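Local coordinates for UDP-galactopyranose mutase (Deinococcus radiodurans, PDB 3HDQ), which probably interconverts UDP-galactopyranose and UDP-galactofuranose, using a bound flavin-adenine dinucleotide as cofactor, at residues Y222-M225 with F226-M229. Residues are numbered along the deposited sequence; the frame is centred on the assembly and turned at random.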
ATOM      1  N   TYR A 222       0.138  -1.485  10.863  1.00 21.91           N
ATOM      2  CA  TYR A 222      -1.308  -1.620  10.768  1.00 22.34           C
ATOM      3  C   TYR A 222      -1.790  -2.029   9.380  1.00 19.67           C
ATOM      4  O   TYR A 222      -2.665  -2.875   9.241  1.00 21.12           O
ATOM      5  CB  TYR A 222      -1.973  -0.290  11.158  1.00 26.18           C
ATOM      6  CG  TYR A 222      -1.784   0.056  12.618  1.00 24.19           C
ATOM      7  CD1 TYR A 222      -0.800   0.948  13.022  1.00 21.47           C
ATOM      8  CD2 TYR A 222      -2.577  -0.535  13.591  1.00 21.85           C
ATOM      9  CE1 TYR A 222      -0.627   1.251  14.359  1.00 24.80           C
ATOM     10  CE2 TYR A 222      -2.411  -0.245  14.924  1.00 24.50           C
ATOM     11  CZ  TYR A 222      -1.434   0.647  15.308  1.00 26.37           C
ATOM     12  OH  TYR A 222      -1.273   0.931  16.647  1.00 26.22           O
ATOM     13  N   THR A 223      -1.220  -1.422   8.353  1.00 21.07           N
ATOM     14  CA  THR A 223      -1.719  -1.635   7.001  1.00 22.35           C
ATOM     15  C   THR A 223      -1.652  -3.105   6.595  1.00 22.32           C
ATOM     16  O   THR A 223      -2.636  -3.663   6.084  1.00 22.37           O
ATOM     17  CB  THR A 223      -1.009  -0.715   5.993  1.00 24.68           C
ATOM     18  OG1 THR A 223      -1.357   0.635   6.299  1.00 23.29           O
ATOM     19  CG2 THR A 223      -1.429  -1.031   4.557  1.00 22.57           C
ATOM     20  N   ARG A 224      -0.505  -3.727   6.844  1.00 19.81           N
ATOM     21  CA  ARG A 224      -0.361  -5.166   6.663  1.00 23.01           C
ATOM     22  C   ARG A 224      -1.454  -5.948   7.407  1.00 24.43           C
ATOM     23  O   ARG A 224      -2.037  -6.875   6.858  1.00 25.38           O
ATOM     24  CB  ARG A 224       1.034  -5.618   7.105  1.00 24.89           C
ATOM     25  CG  ARG A 224       2.133  -5.110   6.178  1.00 24.56           C
ATOM     26  CD  ARG A 224       2.214  -5.963   4.928  1.00 27.57           C
ATOM     27  NE  ARG A 224       2.497  -7.346   5.310  1.00 38.32           N
ATOM     28  CZ  ARG A 224       3.717  -7.807   5.582  1.00 34.47           C
ATOM     29  NH1 ARG A 224       4.773  -6.999   5.498  1.00 27.56           N
ATOM     30  NH2 ARG A 224       3.882  -9.077   5.936  1.00 30.73           N
ATOM     31  N   MET A 225      -1.732  -5.559   8.651  1.00 23.17           N
ATOM     32  CA  MET A 225      -2.761  -6.212   9.459  1.00 23.26           C
ATOM     33  C   MET A 225      -4.140  -6.044   8.806  1.00 25.61           C
ATOM     34  O   MET A 225      -4.877  -7.017   8.614  1.00 22.22           O
ATOM     35  CB  MET A 225      -2.773  -5.633  10.886  1.00 20.26           C
ATOM     36  CG  MET A 225      -3.862  -6.204  11.796  1.00 22.62           C
ATOM     37  SD  MET A 225      -4.083  -5.241  13.302  1.00 27.71           S
ATOM     38  CE  MET A 225      -5.012  -3.857  12.653  1.00 24.14           C
ATOM     39  N   PHE A 226      -4.476  -4.803   8.463  1.00 22.02           N
ATOM     40  CA  PHE A 226      -5.713  -4.520   7.754  1.00 22.03           C
ATOM     41  C   PHE A 226      -5.851  -5.317   6.455  1.00 25.53           C
ATOM     42  O   PHE A 226      -6.920  -5.846   6.176  1.00 25.41           O
ATOM     43  CB  PHE A 226      -5.871  -3.016   7.507  1.00 20.85           C
ATOM     44  CG  PHE A 226      -6.434  -2.278   8.693  1.00 24.66           C
ATOM     45  CD1 PHE A 226      -5.609  -1.570   9.543  1.00 24.61           C
ATOM     46  CD2 PHE A 226      -7.788  -2.330   8.977  1.00 22.22           C
ATOM     47  CE1 PHE A 226      -6.128  -0.906  10.649  1.00 28.50           C
ATOM     48  CE2 PHE A 226      -8.315  -1.663  10.077  1.00 24.13           C
ATOM     49  CZ  PHE A 226      -7.483  -0.951  10.916  1.00 23.80           C
ATOM     50  N   GLN A 227      -4.778  -5.414   5.675  1.00 22.55           N
ATOM     51  CA  GLN A 227      -4.832  -6.174   4.428  1.00 28.24           C
ATOM     52  C   GLN A 227      -5.260  -7.618   4.672  1.00 26.01           C
ATOM     53  O   GLN A 227      -6.104  -8.139   3.946  1.00 24.41           O
ATOM     54  CB  GLN A 227      -3.501  -6.094   3.654  1.00 24.00           C
ATOM     55  CG  GLN A 227      -3.327  -4.751   2.936  1.00 28.32           C
ATOM     56  CD  GLN A 227      -1.910  -4.481   2.416  1.00 41.10           C
ATOM     57  OE1 GLN A 227      -0.988  -5.274   2.615  1.00 36.16           O
ATOM     58  NE2 GLN A 227      -1.740  -3.337   1.745  1.00 46.48           N
ATOM     59  N   ASN A 228      -4.693  -8.252   5.699  1.00 23.93           N
ATOM     60  CA  ASN A 228      -5.120  -9.594   6.104  1.00 23.65           C
ATOM     61  C   ASN A 228      -6.608  -9.649   6.508  1.00 29.12           C
ATOM     62  O   ASN A 228      -7.316 -10.609   6.185  1.00 26.10           O
ATOM     63  CB  ASN A 228      -4.243 -10.136   7.249  1.00 25.74           C
ATOM     64  CG  ASN A 228      -2.786 -10.374   6.829  1.00 33.91           C
ATOM     65  OD1 ASN A 228      -2.483 -10.645   5.657  1.00 34.44           O
ATOM     66  ND2 ASN A 228      -1.878 -10.275   7.796  1.00 33.21           N
ATOM     67  N   MET A 229      -7.079  -8.616   7.206  1.00 26.92           N
ATOM     68  CA  MET A 229      -8.475  -8.549   7.650  1.00 26.26           C
ATOM     69  C   MET A 229      -9.475  -8.483   6.487  1.00 26.38           C
ATOM     70  O   MET A 229     -10.590  -8.999   6.573  1.00 25.03           O
ATOM     71  CB  MET A 229      -8.677  -7.338   8.560  1.00 23.82           C
ATOM     72  CG  MET A 229      -9.015  -7.663  10.001  1.00 36.42           C
ATOM     73  SD  MET A 229      -9.065  -6.173  11.039  1.00 46.00           S
ATOM     74  CE  MET A 229      -7.325  -5.965  11.258  1.00 21.30           C
TER
HETATM   75  O   HOH W   1      -0.432  -8.672   4.979  1.00 33.93           O
HETATM   76  O   HOH W   2       1.299 -10.712   7.116  1.00 34.00           O
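Over one face of the Phe226 ring sits the methyl CE of Met225, 4.1 Å from the ring centroid and 26° off its normal, a CH-pi contact. Tyr222 O lies at the ring edge, close to its plane, 3.2 Å from Phe226 CD1, and the ring also meets Phe39 edge-to-face. The guanidinium of Arg224 takes water 1 at its edge, in plane.

Met225 reaches the ring because CG stands anti to its backbone N (chi1 177°) and the chain bends only at chi3, turning CE back over Phe226. Met229 runs alongside it, pointing the same way, and the two methyls meet, Met225 CE to Met229 CE 3.4 Å. Cut back to alanine, Met225 would be likely to leave one face of Phe226 without its methyl cover and the end of Met229 free to turn.

CG2 of Thr223 packs against NE2 of Gln227, 3.6 Å apart, while Thr223 OG1 is hydrogen-bonded to Asp70 O. Water 2 accepts from Arg224 NH2 and Asn228 ND2, and Asn228 ND2 is also hydrogen-bonded to Phe101 O.

Four successive i to i+4 backbone bonds hold this helix, from Phe226 N to Tyr222 O (2.8 Å) through Met229 N to Met225 O (3.1 Å). Its side chains make it amphipathic: Tyr222, Met225, Phe226 and Met229 are buried, the first three against helix 39-50 of the FAD-binding Rossmann-like region, whereas Arg224, Gln227 and Asn228 are more open. Arg224 O takes both Asn228 N and water 1, which also accepts from Arg224 NE and donates to Asn228 OD1; the guanidinium is thereby tied to its own helix and, by the salt bridge from NH2 to Asp74 of the second subunit, to the partner chain.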